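Local coordinates for pentacotripeptide-repeat region of PRORP domain-containing protein (Brachypodium distachyon, PDB 4ME2) that probably binds specific RNA sequences, including group II intron RNA of the chloroplast, on a scaffold of helix-turn-helix pentatricopeptide repeats, at residues G96-A101 against S127-D132; P116-Y121 against V164-Y169; A138-V143 against A184-R189; Y169-L174 against W188-A193; R173-L178 against R208-G213. All coordinates share one frame; numbering follows the deposited sequence.

Contact 1 of 5, residues G96-A101 against S127-D132; sequences GHWSLA and SSPSND
The indole of Trp-98 stands against the loop 127-132, with Ser-128 and Pro-129 over one face and the hydroxyl of Ser-127 at the rim. Trp-98 is the first residue of helix 98-109; with CG anti to the backbone N (chi1 -174°) and the ring turned crosswise (chi2 87°), the indole is carried off the helix toward the loop. Ser-128 lies closest over the ring. Its CA sits 3.6 Å from the centroid of the five-membered ring, only 18° off the normal, which makes a CH-pi contact, and its CB comes within 3.4 Å of CZ2 of Trp-98. On the same face, Pro-129 CD rests 4.1 Å from CD2 of Trp-98, over the CD2-CE3 side of the ring system, toward the rim. Ser-127 takes the pyrrole edge instead: its OG lies in the ring plane, 3.3 Å from CD1 of Trp-98. The polar ends are tied to the last turn of helix 118-126. Trp-98 NE1 donates to the carbonyl of Phe-124, while the hydroxyls of Ser-127 and Ser-128 bond to the carbonyls of Thr-123 and Val-125. The NE1 bond restrains the ring's rotation, and the two serine bonds tie the start of the loop to the helix end. Helix 133-151 packs against the indole through Ala-135 and Val-139, so that Trp-98 joins helix 98-109 to the turn between helices 118-126 and 133-151.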
# COMPACT_ATOMS: atom_id res chain seq x y z
N GLY A 96 8.57 15.71 -0.94
CA GLY A 96 7.26 15.74 -1.58
C GLY A 96 7.24 15.17 -2.99
O GLY A 96 6.26 15.36 -3.72
N HIS A 97 8.30 14.47 -3.39
CA HIS A 97 8.33 13.81 -4.69
C HIS A 97 7.68 12.47 -4.58
O HIS A 97 8.35 11.44 -4.59
CB HIS A 97 9.75 13.66 -5.20
CG HIS A 97 10.47 14.96 -5.38
ND1 HIS A 97 10.08 15.90 -6.27
CD2 HIS A 97 11.58 15.48 -4.73
CE1 HIS A 97 10.91 16.96 -6.20
NE2 HIS A 97 11.83 16.70 -5.25
N TRP A 98 6.35 12.47 -4.48
CA TRP A 98 5.59 11.27 -4.16
C TRP A 98 5.77 10.17 -5.19
O TRP A 98 6.05 9.02 -4.84
CB TRP A 98 4.13 11.63 -3.94
CG TRP A 98 3.32 10.46 -3.46
CD1 TRP A 98 3.13 10.04 -2.16
CD2 TRP A 98 2.60 9.52 -4.30
NE1 TRP A 98 2.34 8.92 -2.13
CE2 TRP A 98 1.99 8.55 -3.39
CE3 TRP A 98 2.40 9.39 -5.66
CZ2 TRP A 98 1.21 7.50 -3.85
CZ3 TRP A 98 1.61 8.33 -6.12
CH2 TRP A 98 1.03 7.41 -5.23
N SER A 99 5.64 10.50 -6.48
CA SER A 99 5.78 9.47 -7.53
C SER A 99 7.18 8.82 -7.54
O SER A 99 7.29 7.61 -7.77
CB SER A 99 5.42 10.03 -8.91
OG SER A 99 6.43 10.90 -9.37
N LEU A 100 8.22 9.61 -7.28
CA LEU A 100 9.59 9.09 -7.22
C LEU A 100 9.78 8.23 -5.99
O LEU A 100 10.48 7.22 -6.05
CB LEU A 100 10.62 10.21 -7.21
CG LEU A 100 10.65 11.12 -8.44
CD1 LEU A 100 11.85 12.06 -8.38
CD2 LEU A 100 10.70 10.30 -9.71
N ALA A 101 9.18 8.64 -4.87
CA ALA A 101 9.27 7.86 -3.63
C ALA A 101 8.58 6.51 -3.80
O ALA A 101 9.05 5.50 -3.27
CB ALA A 101 8.70 8.63 -2.45
N SER A 127 -0.23 10.16 1.92
CA SER A 127 0.61 11.23 1.38
C SER A 127 0.43 11.41 -0.13
O SER A 127 1.02 12.33 -0.71
CB SER A 127 2.09 10.98 1.72
OG SER A 127 2.58 9.81 1.07
N SER A 128 -0.37 10.56 -0.76
CA SER A 128 -0.61 10.72 -2.20
C SER A 128 -1.47 11.96 -2.41
O SER A 128 -2.26 12.32 -1.55
CB SER A 128 -1.31 9.49 -2.80
OG SER A 128 -2.62 9.33 -2.31
N PRO A 129 -1.30 12.62 -3.57
CA PRO A 129 -2.14 13.78 -3.87
C PRO A 129 -3.60 13.39 -4.09
O PRO A 129 -3.88 12.48 -4.87
CB PRO A 129 -1.55 14.32 -5.18
CG PRO A 129 -0.21 13.68 -5.32
CD PRO A 129 -0.29 12.37 -4.61
N SER A 130 -4.52 14.06 -3.40
CA SER A 130 -5.95 13.79 -3.53
C SER A 130 -6.49 14.23 -4.89
O SER A 130 -5.97 15.17 -5.49
CB SER A 130 -6.75 14.51 -2.44
OG SER A 130 -6.55 13.93 -1.16
N ASN A 131 -7.53 13.55 -5.36
CA ASN A 131 -8.18 13.90 -6.62
C ASN A 131 -7.17 14.07 -7.76
O ASN A 131 -7.25 15.03 -8.53
CB ASN A 131 -9.03 15.18 -6.47
CG ASN A 131 -10.04 15.07 -5.34
OD1 ASN A 131 -10.97 14.26 -5.40
ND2 ASN A 131 -9.87 15.89 -4.32
N ASP A 132 -6.21 13.16 -7.83
CA ASP A 132 -5.27 13.10 -8.93
C ASP A 132 -5.32 11.71 -9.53
O ASP A 132 -4.93 10.74 -8.88
CB ASP A 132 -3.84 13.43 -8.50
CG ASP A 132 -2.85 13.34 -9.65
OD1 ASP A 132 -2.98 14.15 -10.60
OD2 ASP A 132 -1.97 12.47 -9.63

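Contact 2 of 5, residues P116-Y121 against V164-Y169; sequences PDPELY and VGEDVY
Two helix starts lie side by side here: Pro-118 and Glu-119 in the first turn of helix 118-126 meet Glu-166, just before helix 168-180, and Tyr-169 in its first turn. The Glu-166 chain leaves with CG anti to its N and bends at chi2 (68°), which sends its carboxylate to the proline ring, OE2 lying 3.4 Å from CG of Pro-118. A water links the two segments, donating a 2.9 Å hydrogen bond to Glu-166 OE2 and a weak one to the carbonyl of Pro-116. The other oxygen, OE1, is held by a salt bridge to Lys-150. Glu-119 OE1 lies at the edge of the Tyr-169 ring, 4.3 Å from CE2. Asp-117 N-caps its helix: OD1 accepts from Glu-119 N at 3.0 Å, met from above the carboxylate plane. In helix 133-151, Phe-146 packs on Pro-118 and on the Tyr-121 ring, and Leu-142 touches Tyr-121; Lys-170 of helix 168-180 packs on Glu-119.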
# COMPACT_ATOMS: atom_id res chain seq x y z
N PRO A 116 6.87 -6.91 3.72
CA PRO A 116 5.67 -6.09 3.53
C PRO A 116 5.16 -5.51 4.85
O PRO A 116 5.03 -6.23 5.84
CB PRO A 116 4.65 -7.10 2.97
CG PRO A 116 5.48 -8.13 2.30
CD PRO A 116 6.72 -8.25 3.14
N ASP A 117 4.91 -4.21 4.84
CA ASP A 117 4.41 -3.51 6.01
C ASP A 117 3.21 -2.68 5.55
O ASP A 117 3.39 -1.68 4.85
CB ASP A 117 5.50 -2.62 6.61
CG ASP A 117 5.02 -1.80 7.80
OD1 ASP A 117 3.91 -2.04 8.32
OD2 ASP A 117 5.78 -0.90 8.23
N PRO A 118 1.99 -3.12 5.91
CA PRO A 118 0.81 -2.37 5.50
C PRO A 118 0.79 -0.94 6.04
O PRO A 118 0.15 -0.07 5.45
CB PRO A 118 -0.35 -3.17 6.10
CG PRO A 118 0.19 -4.54 6.31
CD PRO A 118 1.64 -4.35 6.64
N GLU A 119 1.48 -0.69 7.15
CA GLU A 119 1.53 0.65 7.72
C GLU A 119 2.38 1.58 6.86
O GLU A 119 2.06 2.76 6.72
CB GLU A 119 2.01 0.62 9.18
CG GLU A 119 1.86 1.95 9.90
CD GLU A 119 1.87 1.82 11.42
OE1 GLU A 119 2.02 0.69 11.93
OE2 GLU A 119 1.72 2.85 12.09
N LEU A 120 3.45 1.05 6.28
CA LEU A 120 4.26 1.84 5.35
C LEU A 120 3.42 2.15 4.12
O LEU A 120 3.39 3.30 3.64
CB LEU A 120 5.52 1.08 4.94
CG LEU A 120 6.40 1.79 3.90
CD1 LEU A 120 6.79 3.19 4.36
CD2 LEU A 120 7.64 0.96 3.59
N TYR A 121 2.71 1.14 3.62
CA TYR A 121 1.80 1.38 2.50
C TYR A 121 0.75 2.44 2.86
O TYR A 121 0.40 3.28 2.03
CB TYR A 121 1.13 0.08 2.04
CG TYR A 121 2.08 -0.95 1.46
CD1 TYR A 121 3.31 -0.59 0.90
CD2 TYR A 121 1.74 -2.31 1.47
CE1 TYR A 121 4.17 -1.54 0.37
CE2 TYR A 121 2.59 -3.27 0.94
CZ TYR A 121 3.80 -2.89 0.39
OH TYR A 121 4.64 -3.85 -0.13
N VAL A 164 -4.24 -15.08 8.14
CA VAL A 164 -4.69 -15.37 9.51
C VAL A 164 -3.81 -14.76 10.61
O VAL A 164 -4.30 -14.40 11.68
CB VAL A 164 -4.91 -16.89 9.73
CG1 VAL A 164 -5.13 -17.22 11.20
CG2 VAL A 164 -6.08 -17.37 8.90
N GLY A 165 -2.51 -14.64 10.34
CA GLY A 165 -1.58 -14.06 11.30
C GLY A 165 -1.25 -12.59 11.09
O GLY A 165 -0.34 -12.06 11.73
N GLU A 166 -2.00 -11.94 10.21
CA GLU A 166 -1.76 -10.53 9.86
C GLU A 166 -1.99 -9.57 11.02
O GLU A 166 -2.94 -9.73 11.79
CB GLU A 166 -2.64 -10.12 8.68
CG GLU A 166 -2.25 -8.78 8.06
CD GLU A 166 -0.90 -8.83 7.36
OE1 GLU A 166 -0.49 -9.93 6.93
OE2 GLU A 166 -0.25 -7.77 7.25
N ASP A 167 -1.12 -8.56 11.13
CA ASP A 167 -1.29 -7.50 12.13
C ASP A 167 -2.51 -6.64 11.79
O ASP A 167 -2.45 -5.73 10.95
CB ASP A 167 -0.02 -6.64 12.24
CG ASP A 167 -0.12 -5.57 13.32
OD1 ASP A 167 -1.24 -5.07 13.60
OD2 ASP A 167 0.92 -5.21 13.90
N VAL A 168 -3.63 -6.95 12.45
CA VAL A 168 -4.91 -6.30 12.19
C VAL A 168 -4.84 -4.78 12.33
O VAL A 168 -5.47 -4.05 11.56
CB VAL A 168 -6.03 -6.88 13.07
CG1 VAL A 168 -7.28 -6.01 13.02
CG2 VAL A 168 -6.35 -8.31 12.65
N TYR A 169 -4.09 -4.30 13.32
CA TYR A 169 -3.96 -2.87 13.54
C TYR A 169 -3.35 -2.18 12.31
O TYR A 169 -3.87 -1.17 11.84
CB TYR A 169 -3.13 -2.57 14.79
CG TYR A 169 -2.79 -1.11 14.97
CD1 TYR A 169 -3.69 -0.23 15.56
CD2 TYR A 169 -1.56 -0.61 14.53
CE1 TYR A 169 -3.38 1.11 15.71
CE2 TYR A 169 -1.24 0.72 14.68
CZ TYR A 169 -2.15 1.58 15.27
OH TYR A 169 -1.83 2.91 15.42
O HOH W 1 2.08 -7.87 5.54

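Contact 3 of 5, residues A138-V143 against A184-R189; sequences AVDALV and ARAAWR
Ala-186, in the first turn of helix 184-197, is the residue that Asp-140 and Val-143 of helix 133-151 both touch. Before it, Ala-184 points away from helix 133-151 and packs on Met-214 of helix 204-216, and the chain of Arg-185 leads off to a salt bridge with Glu-222. Ala-186 itself faces the partner, and its CA comes within 5.5 Å of the CA of Asp-140, an approach that the small side chain allows. Its N donates to a water at 2.9 Å, which in turn donates to Asp-140 OD1, also at 2.9 Å; the water thus serves one of the N-H groups at the helix start. That carboxylate oxygen also lies 3.7 Å from CB of Ala-186, while OD2 is engaged by Arg-183 in a salt bridge. The contact joins helices 133-151 and 184-197, with helix 168-180 between them in sequence, consistent with the stacked helices of a pentatricopeptide-repeat solenoid; it is polar at one end and apolar at the other. At the apolar end Val-143 CG2 stands 4.0 Å from CB of Ala-186. CG1, anti to the backbone N (chi1 168°), reaches instead to Ala-186 O at 3.7 Å. Ala-187 turns its methyl away, onto Leu-178 and Met-210. Arg-189, a turn on, points toward helix 133-151, where its guanidinium forms a salt bridge with Glu-144.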
# COMPACT_ATOMS: atom_id res chain seq x y z
N ALA A 138 -1.95 4.73 -9.24
CA ALA A 138 -0.73 4.18 -8.64
C ALA A 138 -1.02 3.57 -7.27
O ALA A 138 -0.43 2.55 -6.91
CB ALA A 138 0.36 5.24 -8.56
N VAL A 139 -1.92 4.20 -6.51
CA VAL A 139 -2.31 3.64 -5.21
C VAL A 139 -3.08 2.33 -5.39
O VAL A 139 -2.83 1.36 -4.68
CB VAL A 139 -3.14 4.64 -4.37
CG1 VAL A 139 -3.79 3.93 -3.18
CG2 VAL A 139 -2.26 5.78 -3.87
N ASP A 140 -4.01 2.28 -6.35
CA ASP A 140 -4.75 1.04 -6.59
C ASP A 140 -3.80 -0.09 -6.97
O ASP A 140 -3.98 -1.23 -6.54
CB ASP A 140 -5.79 1.22 -7.70
CG ASP A 140 -6.91 2.16 -7.32
OD1 ASP A 140 -7.01 2.57 -6.14
OD2 ASP A 140 -7.70 2.49 -8.23
N ALA A 141 -2.80 0.24 -7.79
CA ALA A 141 -1.81 -0.73 -8.23
C ALA A 141 -0.95 -1.21 -7.06
O ALA A 141 -0.62 -2.40 -6.99
CB ALA A 141 -0.94 -0.15 -9.35
N LEU A 142 -0.60 -0.30 -6.15
CA LEU A 142 0.17 -0.67 -4.97
C LEU A 142 -0.60 -1.69 -4.11
O LEU A 142 -0.00 -2.64 -3.58
CB LEU A 142 0.53 0.57 -4.15
CG LEU A 142 1.28 0.33 -2.82
CD1 LEU A 142 2.61 -0.36 -3.07
CD2 LEU A 142 1.47 1.64 -2.08
N VAL A 143 -1.91 -1.49 -4.00
CA VAL A 143 -2.75 -2.41 -3.23
C VAL A 143 -2.81 -3.79 -3.89
O VAL A 143 -2.72 -4.80 -3.21
CB VAL A 143 -4.15 -1.83 -2.96
CG1 VAL A 143 -5.08 -2.90 -2.42
CG2 VAL A 143 -4.04 -0.67 -1.98
N ALA A 184 -12.02 3.35 -2.95
CA ALA A 184 -13.02 2.41 -2.44
C ALA A 184 -12.78 0.98 -2.88
O ALA A 184 -12.82 0.06 -2.06
CB ALA A 184 -14.41 2.86 -2.83
N ARG A 185 -12.56 0.79 -4.17
CA ARG A 185 -12.31 -0.55 -4.70
C ARG A 185 -11.07 -1.17 -4.07
O ARG A 185 -11.09 -2.35 -3.70
CB ARG A 185 -12.19 -0.50 -6.23
CG ARG A 185 -11.93 -1.84 -6.89
CD ARG A 185 -13.00 -2.87 -6.56
NE ARG A 185 -14.34 -2.44 -6.98
CZ ARG A 185 -15.47 -3.01 -6.59
NH1 ARG A 185 -15.45 -4.05 -5.76
NH2 ARG A 185 -16.63 -2.53 -7.02
N ALA A 186 -10.00 -0.39 -3.96
CA ALA A 186 -8.77 -0.83 -3.30
C ALA A 186 -9.02 -1.27 -1.86
O ALA A 186 -8.55 -2.32 -1.43
CB ALA A 186 -7.69 0.25 -3.37
N ALA A 187 -9.78 -0.46 -1.11
CA ALA A 187 -10.12 -0.81 0.27
C ALA A 187 -10.91 -2.13 0.31
O ALA A 187 -10.61 -3.04 1.10
CB ALA A 187 -10.90 0.32 0.94
N TRP A 188 -11.91 -2.24 -0.55
CA TRP A 188 -12.67 -3.47 -0.65
C TRP A 188 -11.77 -4.65 -0.95
O TRP A 188 -11.90 -5.72 -0.34
CB TRP A 188 -13.77 -3.35 -1.68
CG TRP A 188 -14.44 -4.66 -1.90
CD1 TRP A 188 -14.29 -5.53 -2.97
CD2 TRP A 188 -15.32 -5.35 -0.96
NE1 TRP A 188 -15.04 -6.66 -2.79
CE2 TRP A 188 -15.69 -6.61 -1.61
CE3 TRP A 188 -15.86 -5.04 0.28
CZ2 TRP A 188 -16.54 -7.52 -1.00
CZ3 TRP A 188 -16.72 -5.96 0.88
CH2 TRP A 188 -17.05 -7.17 0.25
N ARG A 189 -10.85 -4.48 -1.90
CA ARG A 189 -9.93 -5.55 -2.28
C ARG A 189 -9.18 -6.09 -1.07
O ARG A 189 -9.13 -7.30 -0.85
CB ARG A 189 -8.95 -5.10 -3.37
CG ARG A 189 -9.50 -5.19 -4.79
CD ARG A 189 -8.78 -6.25 -5.63
NE ARG A 189 -8.71 -7.56 -5.00
CZ ARG A 189 -7.71 -8.42 -5.12
NH1 ARG A 189 -6.64 -8.14 -5.86
NH2 ARG A 189 -7.76 -9.59 -4.49
O HOH W 2 -9.76 2.18 -5.32

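Contact 4 of 5, residues Y169-L174 against W188-A193; sequences YKLTRL and WRVYEA
No ring enters the meeting of Leu-171 and Leu-174 with Val-190; the flat groups lie outside it, each with a residue one turn on in its own helix over one face. One face of the Tyr-169 ring carries Arg-173 CG, 4.1 Å above the plane and shifted toward the rim. The indole of Trp-188 has Glu-192 CB above one face in the same offset manner, at 3.9 Å, and touches Val-226 of helix 220-236. Between the helices the contact is purely aliphatic. Leu-171 sends CD1 to within 3.6 Å of CG1 of Val-190, the two chains sliding past each other in opposite directions. Both start with the same torsion, Leu-171 CG and Val-190 CG1 being anti to their backbone N, and the chi2 of Leu-171 (71°) bends CD1 over to the valine. The segments belong to helices 168-180 and 184-197, consecutive helices joined by a short turn, consistent with the helix-turn-helix architecture of pentatricopeptide-repeat proteins. The second branch of Val-190 faces the other leucine: CG2 lies 4.3 Å from CD2 of Leu-174, a looser touch. The same CG2 meets Val-143 of helix 133-151, while CG1 also meets Val-175 farther along helix 168-180. Leu-174 in turn packs on Phe-146 and on Tyr-121.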
# COMPACT_ATOMS: atom_id res chain seq x y z
N TYR A 169 -4.09 -4.30 13.32
CA TYR A 169 -3.96 -2.87 13.54
C TYR A 169 -3.35 -2.18 12.31
O TYR A 169 -3.87 -1.17 11.84
CB TYR A 169 -3.13 -2.57 14.79
CG TYR A 169 -2.79 -1.11 14.97
CD1 TYR A 169 -3.69 -0.23 15.56
CD2 TYR A 169 -1.56 -0.61 14.53
CE1 TYR A 169 -3.38 1.11 15.71
CE2 TYR A 169 -1.24 0.72 14.68
CZ TYR A 169 -2.15 1.58 15.27
OH TYR A 169 -1.83 2.91 15.42
N LYS A 170 -2.25 -2.73 11.81
CA LYS A 170 -1.60 -2.17 10.63
C LYS A 170 -2.46 -2.35 9.38
O LYS A 170 -2.53 -1.45 8.54
CB LYS A 170 -0.22 -2.81 10.43
CG LYS A 170 0.78 -2.42 11.50
CD LYS A 170 2.07 -3.19 11.34
CE LYS A 170 3.27 -2.33 11.71
NZ LYS A 170 4.54 -3.09 11.57
N LEU A 171 -3.12 -3.49 9.27
CA LEU A 171 -4.03 -3.72 8.14
C LEU A 171 -5.16 -2.70 8.16
O LEU A 171 -5.57 -2.18 7.11
CB LEU A 171 -4.59 -5.14 8.16
CG LEU A 171 -5.37 -5.56 6.92
CD1 LEU A 171 -4.44 -5.74 5.73
CD2 LEU A 171 -6.17 -6.83 7.18
N THR A 172 -5.67 -2.39 9.35
CA THR A 172 -6.78 -1.45 9.48
C THR A 172 -6.32 -0.03 9.14
O THR A 172 -7.09 0.75 8.57
CB THR A 172 -7.42 -1.51 10.89
OG1 THR A 172 -7.85 -2.85 11.16
CG2 THR A 172 -8.64 -0.58 10.96
N ARG A 173 -5.08 0.29 9.49
CA ARG A 173 -4.48 1.58 9.14
C ARG A 173 -4.46 1.79 7.63
O ARG A 173 -4.79 2.87 7.15
CB ARG A 173 -3.05 1.70 9.67
CG ARG A 173 -2.97 2.02 11.15
CD ARG A 173 -1.59 2.54 11.54
NE ARG A 173 -1.32 3.89 11.05
CZ ARG A 173 -1.84 5.01 11.56
NH1 ARG A 173 -2.68 4.95 12.60
NH2 ARG A 173 -1.53 6.18 11.04
N LEU A 174 -4.07 0.75 6.89
CA LEU A 174 -4.08 0.81 5.43
C LEU A 174 -5.50 1.00 4.90
O LEU A 174 -5.73 1.83 4.01
CB LEU A 174 -3.43 -0.44 4.83
CG LEU A 174 -3.53 -0.59 3.31
CD1 LEU A 174 -2.88 0.58 2.58
CD2 LEU A 174 -2.89 -1.90 2.87
N TRP A 188 -11.91 -2.24 -0.55
CA TRP A 188 -12.67 -3.47 -0.65
C TRP A 188 -11.77 -4.65 -0.95
O TRP A 188 -11.90 -5.72 -0.34
CB TRP A 188 -13.77 -3.35 -1.68
CG TRP A 188 -14.44 -4.66 -1.90
CD1 TRP A 188 -14.29 -5.53 -2.97
CD2 TRP A 188 -15.32 -5.35 -0.96
NE1 TRP A 188 -15.04 -6.66 -2.79
CE2 TRP A 188 -15.69 -6.61 -1.61
CE3 TRP A 188 -15.86 -5.04 0.28
CZ2 TRP A 188 -16.54 -7.52 -1.00
CZ3 TRP A 188 -16.72 -5.96 0.88
CH2 TRP A 188 -17.05 -7.17 0.25
N ARG A 189 -10.85 -4.48 -1.90
CA ARG A 189 -9.93 -5.55 -2.28
C ARG A 189 -9.18 -6.09 -1.07
O ARG A 189 -9.13 -7.30 -0.85
CB ARG A 189 -8.95 -5.10 -3.37
CG ARG A 189 -9.50 -5.19 -4.79
CD ARG A 189 -8.78 -6.25 -5.63
NE ARG A 189 -8.71 -7.56 -5.00
CZ ARG A 189 -7.71 -8.42 -5.12
NH1 ARG A 189 -6.64 -8.14 -5.86
NH2 ARG A 189 -7.76 -9.59 -4.49
N VAL A 190 -8.61 -5.19 -0.27
CA VAL A 190 -7.87 -5.58 0.94
C VAL A 190 -8.79 -6.26 1.96
O VAL A 190 -8.47 -7.33 2.50
CB VAL A 190 -7.19 -4.38 1.62
CG1 VAL A 190 -6.64 -4.79 2.98
CG2 VAL A 190 -6.07 -3.83 0.75
N TYR A 191 -9.92 -5.61 2.25
CA TYR A 191 -10.89 -6.15 3.20
C TYR A 191 -11.35 -7.55 2.79
O TYR A 191 -11.37 -8.47 3.61
CB TYR A 191 -12.08 -5.20 3.36
CG TYR A 191 -13.18 -5.75 4.24
CD1 TYR A 191 -14.28 -6.41 3.67
CD2 TYR A 191 -13.13 -5.62 5.62
CE1 TYR A 191 -15.29 -6.92 4.47
CE2 TYR A 191 -14.14 -6.13 6.43
CZ TYR A 191 -15.22 -6.78 5.85
OH TYR A 191 -16.22 -7.28 6.65
N GLU A 192 -11.70 -7.72 1.52
CA GLU A 192 -12.18 -9.00 1.03
C GLU A 192 -11.11 -10.09 1.13
O GLU A 192 -11.37 -11.17 1.65
CB GLU A 192 -12.69 -8.89 -0.40
CG GLU A 192 -13.08 -10.22 -1.01
CD GLU A 192 -13.51 -10.09 -2.45
OE1 GLU A 192 -14.66 -10.47 -2.76
OE2 GLU A 192 -12.71 -9.60 -3.28
N ALA A 193 -9.91 -9.80 0.63
CA ALA A 193 -8.83 -10.78 0.62
C ALA A 193 -8.41 -11.20 2.03
O ALA A 193 -8.28 -12.39 2.32
CB ALA A 193 -7.64 -10.28 -0.18

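Contact 5 of 5, residues R173-L178 against R208-G213; sequences RLVRAL and RVMAKG
Met-210 reaches from helix 204-216 to Val-175 of helix 168-180, and its chain can be followed outward. From CB, the first torsion sets CG anti to the carbonyl carbon (chi1 -79°), and CG comes within 3.9 Å of CG1 of Val-175. SD closes further on the same methyl, at 3.5 Å from Val-175 CG1, the two side chains crossing at about a right angle. Bends at chi2 and chi3 (both -64°) then turn CE away from Val-175, against CB of Tyr-191 and CA of Trp-188 in helix 184-197. Val-209, one residue earlier, meets the same valine methyl. Its CG1 lies 4.0 Å from CG1 of Val-175 and 4.2 Å from the CA of Arg-176. CG2 takes the outer position, 4.2 Å from CG of Arg-176, touching the aliphatic base of a side chain that lies at the surface. The interface is therefore apolar, passing from buried methyls and sulfur to an exposed arginine stem. The local axes approach to 10.0 Å and run nearly parallel, 18° apart, with helix 184-197 returning between them in the chain. Near-parallel packing of every second helix in sequence is characteristic of stacked helix-turn-helix repeats in an alpha solenoid, as in pentatricopeptide-repeat proteins.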
# COMPACT_ATOMS: atom_id res chain seq x y z
N ARG A 173 -5.08 0.29 9.49
CA ARG A 173 -4.48 1.58 9.14
C ARG A 173 -4.46 1.79 7.63
O ARG A 173 -4.79 2.87 7.15
CB ARG A 173 -3.05 1.70 9.67
CG ARG A 173 -2.97 2.02 11.15
CD ARG A 173 -1.59 2.54 11.54
NE ARG A 173 -1.32 3.89 11.05
CZ ARG A 173 -1.84 5.01 11.56
NH1 ARG A 173 -2.68 4.95 12.60
NH2 ARG A 173 -1.53 6.18 11.04
N LEU A 174 -4.07 0.75 6.89
CA LEU A 174 -4.08 0.81 5.43
C LEU A 174 -5.50 1.00 4.90
O LEU A 174 -5.73 1.83 4.01
CB LEU A 174 -3.43 -0.44 4.83
CG LEU A 174 -3.53 -0.59 3.31
CD1 LEU A 174 -2.88 0.58 2.58
CD2 LEU A 174 -2.89 -1.90 2.87
N VAL A 175 -6.45 0.25 5.45
CA VAL A 175 -7.84 0.33 4.99
C VAL A 175 -8.43 1.72 5.30
O VAL A 175 -9.11 2.31 4.47
CB VAL A 175 -8.71 -0.80 5.59
CG1 VAL A 175 -10.18 -0.52 5.35
CG2 VAL A 175 -8.31 -2.15 4.99
N ARG A 176 -8.15 2.24 6.50
CA ARG A 176 -8.54 3.60 6.88
C ARG A 176 -7.99 4.62 5.88
O ARG A 176 -8.69 5.54 5.45
CB ARG A 176 -7.94 3.95 8.24
CG ARG A 176 -8.90 4.01 9.42
CD ARG A 176 -8.13 4.38 10.69
NE ARG A 176 -7.96 5.82 10.87
CZ ARG A 176 -7.32 6.38 11.89
NH1 ARG A 176 -6.78 5.63 12.84
NH2 ARG A 176 -7.22 7.70 11.97
N ALA A 177 -6.71 4.46 5.54
CA ALA A 177 -6.05 5.41 4.65
C ALA A 177 -6.69 5.36 3.26
O ALA A 177 -6.94 6.39 2.65
CB ALA A 177 -4.56 5.14 4.57
N LEU A 178 -6.97 4.15 2.78
CA LEU A 178 -7.57 3.99 1.45
C LEU A 178 -8.95 4.63 1.38
O LEU A 178 -9.27 5.34 0.43
CB LEU A 178 -7.64 2.52 1.06
CG LEU A 178 -6.30 1.84 0.76
CD1 LEU A 178 -6.45 0.33 0.72
CD2 LEU A 178 -5.73 2.37 -0.55
N ARG A 208 -16.84 -1.01 10.89
CA ARG A 208 -17.42 0.32 10.84
C ARG A 208 -16.71 1.19 9.80
O ARG A 208 -17.35 1.93 9.07
CB ARG A 208 -17.38 0.99 12.21
CG ARG A 208 -18.16 0.26 13.29
CD ARG A 208 -18.21 1.05 14.58
NE ARG A 208 -18.61 2.44 14.33
CZ ARG A 208 -18.91 3.33 15.26
NH1 ARG A 208 -18.87 3.01 16.55
NH2 ARG A 208 -19.27 4.56 14.90
N VAL A 209 -15.38 1.08 9.74
CA VAL A 209 -14.59 1.81 8.75
C VAL A 209 -15.11 1.48 7.36
O VAL A 209 -15.39 2.38 6.56
CB VAL A 209 -13.09 1.44 8.84
CG1 VAL A 209 -12.32 2.00 7.65
CG2 VAL A 209 -12.49 1.96 10.14
N MET A 210 -15.25 0.19 7.09
CA MET A 210 -15.58 -0.31 5.76
C MET A 210 -17.05 -0.06 5.39
O MET A 210 -17.33 0.42 4.30
CB MET A 210 -15.21 -1.79 5.64
CG MET A 210 -13.73 -2.01 5.39
SD MET A 210 -13.22 -1.31 3.80
CE MET A 210 -14.20 -2.32 2.69
N ALA A 211 -17.96 -0.37 6.30
CA ALA A 211 -19.39 -0.19 6.02
C ALA A 211 -19.73 1.26 5.68
O ALA A 211 -20.43 1.52 4.70
CB ALA A 211 -20.24 -0.70 7.18
N LYS A 212 -19.23 2.19 6.48
CA LYS A 212 -19.49 3.62 6.27
C LYS A 212 -18.70 4.14 5.06
O LYS A 212 -19.18 4.99 4.31
CB LYS A 212 -19.17 4.42 7.54
CG LYS A 212 -19.85 3.88 8.80
CD LYS A 212 -19.31 4.47 10.09
CE LYS A 212 -20.06 5.73 10.52
NZ LYS A 212 -19.87 6.02 11.97
N GLY A 213 -17.49 3.61 4.88
CA GLY A 213 -16.65 3.99 3.75
C GLY A 213 -17.24 3.60 2.40
O GLY A 213 -17.33 4.42 1.49

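Contacts 3 and 4 are the buried ones and share helix 184-197, where Val-143 of contact 3 touches Val-190 of contact 4. Contacts 2, 4 and 5 all use helix 168-180: charged groups and water mark its start in contact 2, aliphatic chains line its first half in contact 4, and in contact 5, farther along, valines, a thioether and an arginine stem meet on the side facing helix 204-216. Contact 3 mixes the two chemistries, with a water bridge beside apolar packing. Contact 1, about 22 Å from contact 2 between centres and across the chain's centre from it, is the one built on an aromatic face; it meets contact 3 where Trp-98 touches Ala-138 and Val-139. Contacts 1, 2 and 5 are partly buried.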